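Local coordinates for Slr1438 protein (Synechocystis sp., PDB 3K25) that is of unknown function but belongs to the aldose 1-epimerase family and probably binds carbohydrate, perhaps as a sugar isomerase, at residues Gln155-Ser160 / Ala270-Tyr275; Phe130-Ser135 / Gln147-Leu152. One frame throughout, in Å; residues are numbered along the deposited sequence.

Interaction 1: residues Gln155-Ser160 / Ala270-Tyr275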
ATOM      1  N   GLN A 155      24.513   5.705   9.475  1.00 70.00           N
ATOM      2  CA  GLN A 155      24.485   4.330   9.950  1.00 68.58           C
ATOM      3  C   GLN A 155      23.367   3.529   9.312  1.00 62.40           C
ATOM      4  O   GLN A 155      22.370   4.094   8.866  1.00 59.63           O
ATOM      5  CB  GLN A 155      24.376   4.285  11.473  1.00 72.64           C
ATOM      6  CG  GLN A 155      23.252   5.101  12.058  1.00 80.59           C
ATOM      7  CD  GLN A 155      23.100   4.858  13.547  1.00 84.73           C
ATOM      8  OE1 GLN A 155      24.079   4.907  14.295  1.00 91.90           O
ATOM      9  NE2 GLN A 155      21.871   4.597  13.989  1.00 79.96           N
ATOM     10  N   ARG A 156      23.548   2.212   9.253  1.00 52.77           N
ATOM     11  CA  ARG A 156      22.562   1.308   8.665  1.00 45.17           C
ATOM     12  C   ARG A 156      21.141   1.665   9.080  1.00 40.23           C
ATOM     13  O   ARG A 156      20.888   2.068  10.220  1.00 41.19           O
ATOM     14  CB  ARG A 156      22.834  -0.131   9.086  1.00 46.64           C
ATOM     15  CG  ARG A 156      24.259  -0.562   8.934  1.00 51.82           C
ATOM     16  CD  ARG A 156      24.370  -2.029   9.226  1.00 51.48           C
ATOM     17  NE  ARG A 156      23.746  -2.832   8.179  1.00 53.35           N
ATOM     18  CZ  ARG A 156      22.850  -3.787   8.402  1.00 53.32           C
ATOM     19  NH1 ARG A 156      22.457  -4.058   9.639  1.00 52.21           N
ATOM     20  NH2 ARG A 156      22.366  -4.494   7.388  1.00 53.51           N
HETATM   21  N   MSE A 157      20.208   1.500   8.150  1.00 44.96           N
HETATM   22  CA  MSE A 157      18.819   1.824   8.414  1.00 39.64           C
HETATM   23  C   MSE A 157      17.926   0.610   8.224  1.00 34.94           C
HETATM   24  O   MSE A 157      17.802   0.079   7.123  1.00 34.65           O
HETATM   25  CB  MSE A 157      18.369   2.950   7.485  1.00 40.19           C
HETATM   26  CG  MSE A 157      16.924   3.364   7.654  1.00 42.87           C
HETATM   27 SE   MSE A 157      16.410   4.708   6.352  1.00 46.96          SE
HETATM   28  CE  MSE A 157      16.248   3.541   4.804  1.00 40.90           C
ATOM     29  N   PRO A 158      17.313   0.133   9.311  1.00 29.87           N
ATOM     30  CA  PRO A 158      16.444  -1.026   9.155  1.00 26.06           C
ATOM     31  C   PRO A 158      15.091  -0.464   8.759  1.00 23.36           C
ATOM     32  O   PRO A 158      14.780   0.675   9.101  1.00 23.48           O
ATOM     33  CB  PRO A 158      16.447  -1.631  10.552  1.00 27.91           C
ATOM     34  CG  PRO A 158      16.469  -0.426  11.420  1.00 25.65           C
ATOM     35  CD  PRO A 158      17.471   0.488  10.733  1.00 30.70           C
ATOM     36  N   PHE A 159      14.295  -1.228   8.026  1.00 30.13           N
ATOM     37  CA  PHE A 159      12.982  -0.732   7.634  1.00 28.28           C
ATOM     38  C   PHE A 159      12.090  -1.793   7.006  1.00 26.80           C
ATOM     39  O   PHE A 159      12.522  -2.891   6.665  1.00 28.19           O
ATOM     40  CB  PHE A 159      13.114   0.428   6.637  1.00 24.53           C
ATOM     41  CG  PHE A 159      13.329  -0.023   5.225  1.00 23.43           C
ATOM     42  CD1 PHE A 159      14.605  -0.382   4.778  1.00 23.69           C
ATOM     43  CD2 PHE A 159      12.240  -0.167   4.352  1.00 19.52           C
ATOM     44  CE1 PHE A 159      14.797  -0.881   3.480  1.00 20.99           C
ATOM     45  CE2 PHE A 159      12.416  -0.669   3.053  1.00 17.18           C
ATOM     46  CZ  PHE A 159      13.697  -1.028   2.613  1.00 20.29           C
ATOM     47  N   SER A 160      10.827  -1.426   6.872  1.00 25.76           N
ATOM     48  CA  SER A 160       9.819  -2.253   6.245  1.00 25.84           C
ATOM     49  C   SER A 160       9.029  -1.315   5.351  1.00 24.96           C
ATOM     50  O   SER A 160       8.814  -0.148   5.694  1.00 26.90           O
ATOM     51  CB  SER A 160       8.896  -2.895   7.281  1.00 27.51           C
ATOM     52  OG  SER A 160       9.279  -4.235   7.531  1.00 29.91           O
ATOM     53  N   ALA A 270      14.613  -5.351   6.407  1.00 30.38           N
ATOM     54  CA  ALA A 270      15.496  -4.860   5.351  1.00 30.62           C
ATOM     55  C   ALA A 270      16.368  -3.698   5.823  1.00 33.12           C
ATOM     56  O   ALA A 270      16.008  -2.965   6.753  1.00 34.50           O
ATOM     57  CB  ALA A 270      14.666  -4.432   4.132  1.00 27.87           C
ATOM     58  N   TRP A 271      17.512  -3.527   5.166  1.00 18.67           N
ATOM     59  CA  TRP A 271      18.441  -2.473   5.531  1.00 22.09           C
ATOM     60  C   TRP A 271      18.949  -1.686   4.335  1.00 23.98           C
ATOM     61  O   TRP A 271      18.924  -2.166   3.198  1.00 25.48           O
ATOM     62  CB  TRP A 271      19.649  -3.052   6.274  1.00 22.84           C
ATOM     63  CG  TRP A 271      19.339  -3.778   7.567  1.00 27.38           C
ATOM     64  CD1 TRP A 271      18.883  -5.059   7.703  1.00 27.82           C
ATOM     65  CD2 TRP A 271      19.449  -3.249   8.897  1.00 28.66           C
ATOM     66  NE1 TRP A 271      18.700  -5.358   9.032  1.00 28.16           N
ATOM     67  CE2 TRP A 271      19.039  -4.265   9.787  1.00 30.60           C
ATOM     68  CE3 TRP A 271      19.855  -2.015   9.422  1.00 29.45           C
ATOM     69  CZ2 TRP A 271      19.021  -4.085  11.169  1.00 33.19           C
ATOM     70  CZ3 TRP A 271      19.836  -1.836  10.795  1.00 34.25           C
ATOM     71  CH2 TRP A 271      19.420  -2.867  11.653  1.00 37.41           C
ATOM     72  N   VAL A 272      19.405  -0.465   4.614  1.00 36.69           N
ATOM     73  CA  VAL A 272      19.976   0.430   3.614  1.00 39.05           C
ATOM     74  C   VAL A 272      21.259   0.992   4.228  1.00 42.95           C
ATOM     75  O   VAL A 272      21.219   1.707   5.234  1.00 45.10           O
ATOM     76  CB  VAL A 272      19.044   1.626   3.267  1.00 37.86           C
ATOM     77  CG1 VAL A 272      19.728   2.519   2.233  1.00 38.93           C
ATOM     78  CG2 VAL A 272      17.699   1.132   2.725  1.00 34.96           C
ATOM     79  N   GLU A 273      22.396   0.660   3.629  1.00 41.82           N
ATOM     80  CA  GLU A 273      23.667   1.133   4.137  1.00 44.57           C
ATOM     81  C   GLU A 273      23.744   2.652   4.081  1.00 45.61           C
ATOM     82  O   GLU A 273      23.063   3.293   3.276  1.00 44.76           O
ATOM     83  CB  GLU A 273      24.804   0.525   3.329  1.00 47.64           C
ATOM     84  CG  GLU A 273      24.737  -0.988   3.222  1.00 47.94           C
ATOM     85  CD  GLU A 273      24.478  -1.666   4.555  1.00 51.32           C
ATOM     86  OE1 GLU A 273      25.089  -1.253   5.566  1.00 55.26           O
ATOM     87  OE2 GLU A 273      23.668  -2.621   4.581  1.00 45.06           O
ATOM     88  N   PRO A 274      24.587   3.248   4.937  1.00 34.77           N
ATOM     89  CA  PRO A 274      24.784   4.701   5.019  1.00 35.43           C
ATOM     90  C   PRO A 274      25.052   5.330   3.663  1.00 35.46           C
ATOM     91  O   PRO A 274      25.758   4.753   2.840  1.00 35.47           O
ATOM     92  CB  PRO A 274      25.994   4.838   5.935  1.00 39.82           C
ATOM     93  CG  PRO A 274      25.923   3.615   6.792  1.00 39.74           C
ATOM     94  CD  PRO A 274      25.531   2.539   5.821  1.00 37.07           C
ATOM     95  N   TYR A 275      24.495   6.519   3.445  1.00 40.15           N
ATOM     96  CA  TYR A 275      24.692   7.255   2.198  1.00 41.97           C
ATOM     97  C   TYR A 275      24.513   6.344   0.988  1.00 40.61           C
ATOM     98  O   TYR A 275      25.278   6.401   0.025  1.00 44.19           O
ATOM     99  CB  TYR A 275      26.089   7.887   2.198  1.00 45.53           C
ATOM    100  CG  TYR A 275      26.318   8.785   3.392  1.00 46.74           C
ATOM    101  CD1 TYR A 275      25.716  10.037   3.464  1.00 43.09           C
ATOM    102  CD2 TYR A 275      27.086   8.361   4.477  1.00 48.10           C
ATOM    103  CE1 TYR A 275      25.864  10.844   4.587  1.00 41.40           C
ATOM    104  CE2 TYR A 275      27.242   9.167   5.608  1.00 46.38           C
ATOM    105  CZ  TYR A 275      26.626  10.409   5.654  1.00 44.35           C
ATOM    106  OH  TYR A 275      26.754  11.217   6.761  1.00 46.90           O
TER
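Q155 meets P274 through its backbone: CG of the proline ring lies 3.5 Å from Q155 CA. R156 follows and carries the polar part of the contact. Its chain bends at chi3 (70°), which brings the guanidinium over the W271 indole. The two planes are only 23° apart, so this is a flat cation-pi stack, with R156 CZ 3.8 Å from the centroid of the five-membered ring. NH1 sits over the middle of the indole and NH2 over CG. The NE side of the same guanidinium faces the E273 carboxylate, nearly coplanar with it. The bond from R156 NE to E273 OE1 is weak at 3.3 Å, but it is part of a salt bridge. The carboxylate probably helps to hold the guanidinium's rotation.

M157, a selenomethionine, pairs with V272 by two backbone hydrogen bonds. Its side chain runs alongside the valine on the buried face, where CE lies 3.5 Å from V272 CG2. P158 returns to the W271 face. Its CB stands 3.3 Å from the centroid of the six-membered ring and almost on the ring normal, a CH-pi contact. The indole is therefore held between proline and arginine, on opposite faces. F159 is again on the buried side. Its N gives a 2.8 Å hydrogen bond to A270 O, and A270 N answers to F159 O. F159 CE1 touches A270 CB and V272 CG2. I149 of strand 142-151 packs against M157, F159 and V272 on the side of the sheet that carries them.

This is a short antiparallel ladder, with a layer of cation, indole and proline over one face and apolar side chains on the other. It pairs the start of strand 157-168 with strand 270-272 in the all-beta fold of the galactose mutarotase-like family.

Interaction 2: residues Phe130-Ser135 / Gln147-Leu152; sequences FELVFS and QRIANL
Q147 lies against the ring of F134. Its CB comes 3.5 Å from F134 CE1, on the rim of the ring. CG then stands over the ring centre, 3.6 Å from the centroid and 10° off the normal, a CH-pi contact. The chain bends there (chi2 82°), and the amide leads away from the phenyl group. Amide and ring planes stand 78° apart. At the tip OE1 accepts a hydrogen bond from Y237 OH, so the buried OE1 is satisfied. W99 meets the F134 ring edge-to-face.

The two segments belong to a beta hairpin of strands 130-139 and 142-151, neighbours in a large antiparallel sheet of the aldose 1-epimerase fold. E131 and A150 form a hydrogen-bonded pair, with A150 N 2.8 Å from E131 O. Further along, the bond from V133 N to R148 O is weak. F130 CA adds a CA-H...O contact to A150 O.

L132 and I149 share the F134 face of the sheet. L132 CD1 meets I149 CG2 at 4.0 Å, a loose apolar touch. The other face carries E131, V133, R148 and A150. R148 packs on V133 CG2 with both CB, at 3.4 Å, and NE, at 3.2 Å. Its CG is anti to the backbone N; the chain stays extended to CD, then bends at chi3. NH2 follows at the outer end, close to the same methyl. The E131 chain runs past L152, whose CD1 touches its CB and carboxylate. E131 OE2 makes a salt bridge with R115 of strand 110-117.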
ATOM      1  N   PHE A 130      16.184   9.054   6.300  1.00 31.17           N
ATOM      2  CA  PHE A 130      15.632   8.440   5.097  1.00 29.48           C
ATOM      3  C   PHE A 130      15.139   9.425   4.043  1.00 29.81           C
ATOM      4  O   PHE A 130      14.794  10.571   4.337  1.00 30.68           O
ATOM      5  CB  PHE A 130      14.467   7.505   5.472  1.00 23.86           C
ATOM      6  CG  PHE A 130      13.163   8.221   5.704  1.00 20.09           C
ATOM      7  CD1 PHE A 130      12.339   8.555   4.626  1.00 17.68           C
ATOM      8  CD2 PHE A 130      12.791   8.616   6.983  1.00 18.78           C
ATOM      9  CE1 PHE A 130      11.163   9.283   4.818  1.00 12.69           C
ATOM     10  CE2 PHE A 130      11.622   9.341   7.201  1.00 14.32           C
ATOM     11  CZ  PHE A 130      10.799   9.681   6.115  1.00 12.42           C
ATOM     12  N   GLU A 131      15.104   8.953   2.806  1.00 26.06           N
ATOM     13  CA  GLU A 131      14.581   9.736   1.696  1.00 28.41           C
ATOM     14  C   GLU A 131      13.955   8.763   0.701  1.00 27.96           C
ATOM     15  O   GLU A 131      14.617   7.859   0.194  1.00 30.25           O
ATOM     16  CB  GLU A 131      15.658  10.579   1.002  1.00 31.57           C
ATOM     17  CG  GLU A 131      15.019  11.590   0.041  1.00 35.37           C
ATOM     18  CD  GLU A 131      15.956  12.696  -0.416  1.00 41.69           C
ATOM     19  OE1 GLU A 131      16.867  12.397  -1.207  1.00 41.29           O
ATOM     20  OE2 GLU A 131      15.778  13.863   0.018  1.00 43.44           O
ATOM     21  N   LEU A 132      12.668   8.951   0.440  1.00 28.32           N
ATOM     22  CA  LEU A 132      11.946   8.090  -0.479  1.00 28.41           C
ATOM     23  C   LEU A 132      11.468   8.850  -1.700  1.00 28.08           C
ATOM     24  O   LEU A 132      10.932   9.949  -1.573  1.00 30.44           O
ATOM     25  CB  LEU A 132      10.718   7.493   0.218  1.00 27.37           C
ATOM     26  CG  LEU A 132      10.794   6.280   1.143  1.00 27.93           C
ATOM     27  CD1 LEU A 132      12.039   6.306   2.001  1.00 27.66           C
ATOM     28  CD2 LEU A 132       9.526   6.274   2.002  1.00 31.27           C
ATOM     29  N   VAL A 133      11.678   8.271  -2.876  1.00 30.37           N
ATOM     30  CA  VAL A 133      11.185   8.862  -4.112  1.00 28.97           C
ATOM     31  C   VAL A 133      10.436   7.728  -4.797  1.00 26.76           C
ATOM     32  O   VAL A 133      11.026   6.709  -5.162  1.00 24.76           O
ATOM     33  CB  VAL A 133      12.312   9.378  -5.055  1.00 33.51           C
ATOM     34  CG1 VAL A 133      13.023  10.582  -4.440  1.00 31.55           C
ATOM     35  CG2 VAL A 133      13.291   8.276  -5.334  1.00 34.76           C
ATOM     36  N   PHE A 134       9.126   7.888  -4.931  1.00 25.98           N
ATOM     37  CA  PHE A 134       8.306   6.869  -5.567  1.00 26.38           C
ATOM     38  C   PHE A 134       7.869   7.401  -6.909  1.00 29.63           C
ATOM     39  O   PHE A 134       7.589   8.595  -7.061  1.00 29.45           O
ATOM     40  CB  PHE A 134       7.057   6.544  -4.725  1.00 23.18           C
ATOM     41  CG  PHE A 134       7.336   5.739  -3.472  1.00 20.80           C
ATOM     42  CD1 PHE A 134       8.638   5.604  -2.969  1.00 19.44           C
ATOM     43  CD2 PHE A 134       6.283   5.155  -2.763  1.00 18.91           C
ATOM     44  CE1 PHE A 134       8.877   4.905  -1.783  1.00 17.52           C
ATOM     45  CE2 PHE A 134       6.513   4.453  -1.575  1.00 19.81           C
ATOM     46  CZ  PHE A 134       7.806   4.328  -1.081  1.00 16.92           C
ATOM     47  N   SER A 135       7.817   6.504  -7.883  1.00 24.07           N
ATOM     48  CA  SER A 135       7.405   6.868  -9.223  1.00 24.45           C
ATOM     49  C   SER A 135       6.135   6.090  -9.533  1.00 25.32           C
ATOM     50  O   SER A 135       6.111   4.860  -9.458  1.00 26.88           O
ATOM     51  CB  SER A 135       8.510   6.511 -10.226  1.00 25.02           C
ATOM     52  OG  SER A 135       8.143   6.848 -11.554  1.00 23.97           O
ATOM     53  N   GLN A 147      10.026   2.372  -6.269  1.00 28.03           N
ATOM     54  CA  GLN A 147      10.533   3.009  -5.072  1.00 26.24           C
ATOM     55  C   GLN A 147      12.039   2.980  -4.985  1.00 26.73           C
ATOM     56  O   GLN A 147      12.682   2.046  -5.458  1.00 26.63           O
ATOM     57  CB  GLN A 147       9.986   2.313  -3.813  1.00 24.40           C
ATOM     58  CG  GLN A 147       8.515   1.896  -3.844  1.00 25.51           C
ATOM     59  CD  GLN A 147       8.306   0.567  -4.558  1.00 28.88           C
ATOM     60  OE1 GLN A 147       9.027  -0.396  -4.307  1.00 30.83           O
ATOM     61  NE2 GLN A 147       7.310   0.505  -5.442  1.00 30.04           N
ATOM     62  N   ARG A 148      12.585   4.029  -4.379  1.00 27.49           N
ATOM     63  CA  ARG A 148      14.007   4.123  -4.105  1.00 30.17           C
ATOM     64  C   ARG A 148      14.001   4.506  -2.628  1.00 29.23           C
ATOM     65  O   ARG A 148      13.482   5.553  -2.249  1.00 27.94           O
ATOM     66  CB  ARG A 148      14.705   5.207  -4.931  1.00 34.45           C
ATOM     67  CG  ARG A 148      16.223   5.212  -4.720  1.00 38.86           C
ATOM     68  CD  ARG A 148      16.952   6.265  -5.555  1.00 45.66           C
ATOM     69  NE  ARG A 148      16.428   7.611  -5.320  1.00 50.02           N
ATOM     70  CZ  ARG A 148      16.976   8.735  -5.775  1.00 52.16           C
ATOM     71  NH1 ARG A 148      18.087   8.693  -6.497  1.00 56.12           N
ATOM     72  NH2 ARG A 148      16.407   9.907  -5.513  1.00 53.76           N
ATOM     73  N   ILE A 149      14.519   3.620  -1.792  1.00 26.25           N
ATOM     74  CA  ILE A 149      14.577   3.876  -0.362  1.00 23.93           C
ATOM     75  C   ILE A 149      16.020   4.289  -0.101  1.00 24.98           C
ATOM     76  O   ILE A 149      16.953   3.505  -0.297  1.00 25.29           O
ATOM     77  CB  ILE A 149      14.220   2.602   0.458  1.00 22.37           C
ATOM     78  CG1 ILE A 149      12.844   2.074   0.038  1.00 22.67           C
ATOM     79  CG2 ILE A 149      14.170   2.923   1.946  1.00 23.56           C
ATOM     80  CD1 ILE A 149      12.806   1.419  -1.322  1.00 21.93           C
ATOM     81  N   ALA A 150      16.214   5.530   0.321  1.00 25.84           N
ATOM     82  CA  ALA A 150      17.567   5.990   0.565  1.00 29.56           C
ATOM     83  C   ALA A 150      17.857   6.295   2.018  1.00 29.79           C
ATOM     84  O   ALA A 150      16.985   6.711   2.782  1.00 27.19           O
ATOM     85  CB  ALA A 150      17.874   7.224  -0.300  1.00 27.97           C
ATOM     86  N   ASN A 151      19.104   6.054   2.392  1.00 25.90           N
ATOM     87  CA  ASN A 151      19.568   6.352   3.729  1.00 30.48           C
ATOM     88  C   ASN A 151      20.629   7.445   3.548  1.00 35.69           C
ATOM     89  O   ASN A 151      21.724   7.192   3.055  1.00 40.87           O
ATOM     90  CB  ASN A 151      20.162   5.109   4.379  1.00 29.78           C
ATOM     91  CG  ASN A 151      20.801   5.414   5.698  1.00 32.54           C
ATOM     92  OD1 ASN A 151      20.559   6.478   6.281  1.00 33.71           O
ATOM     93  ND2 ASN A 151      21.619   4.489   6.193  1.00 36.51           N
ATOM     94  N   LEU A 152      20.275   8.667   3.923  1.00 28.36           N
ATOM     95  CA  LEU A 152      21.179   9.798   3.777  1.00 34.20           C
ATOM     96  C   LEU A 152      21.861  10.116   5.098  1.00 40.22           C
ATOM     97  O   LEU A 152      22.315  11.237   5.333  1.00 44.33           O
ATOM     98  CB  LEU A 152      20.404  11.016   3.256  1.00 32.88           C
ATOM     99  CG  LEU A 152      19.679  10.779   1.916  1.00 27.98           C
ATOM    100  CD1 LEU A 152      19.062  12.078   1.399  1.00 26.55           C
ATOM    101  CD2 LEU A 152      20.660  10.239   0.909  1.00 27.82           C
TER

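Both interactions are antiparallel strand pairs, but they belong to different sheets. Interaction 2 is the more buried of the two and joins neighbouring strands of one hairpin. Interaction 1 brings together segments more than a hundred residues apart and is partly exposed. Both have an apolar inner face. They differ on the outer face: interaction 1 has a stacked cation and a salt bridge across its two segments, while in interaction 2 the E131 carboxylate pairs with R115 of the next strand. The two meet directly, their centres about 11 Å apart. N151 ND2 of 147-152 probably donates a hydrogen bond to V272 O of 270-275. M157 of interaction 1 packs its selenium against F130 CB of interaction 2.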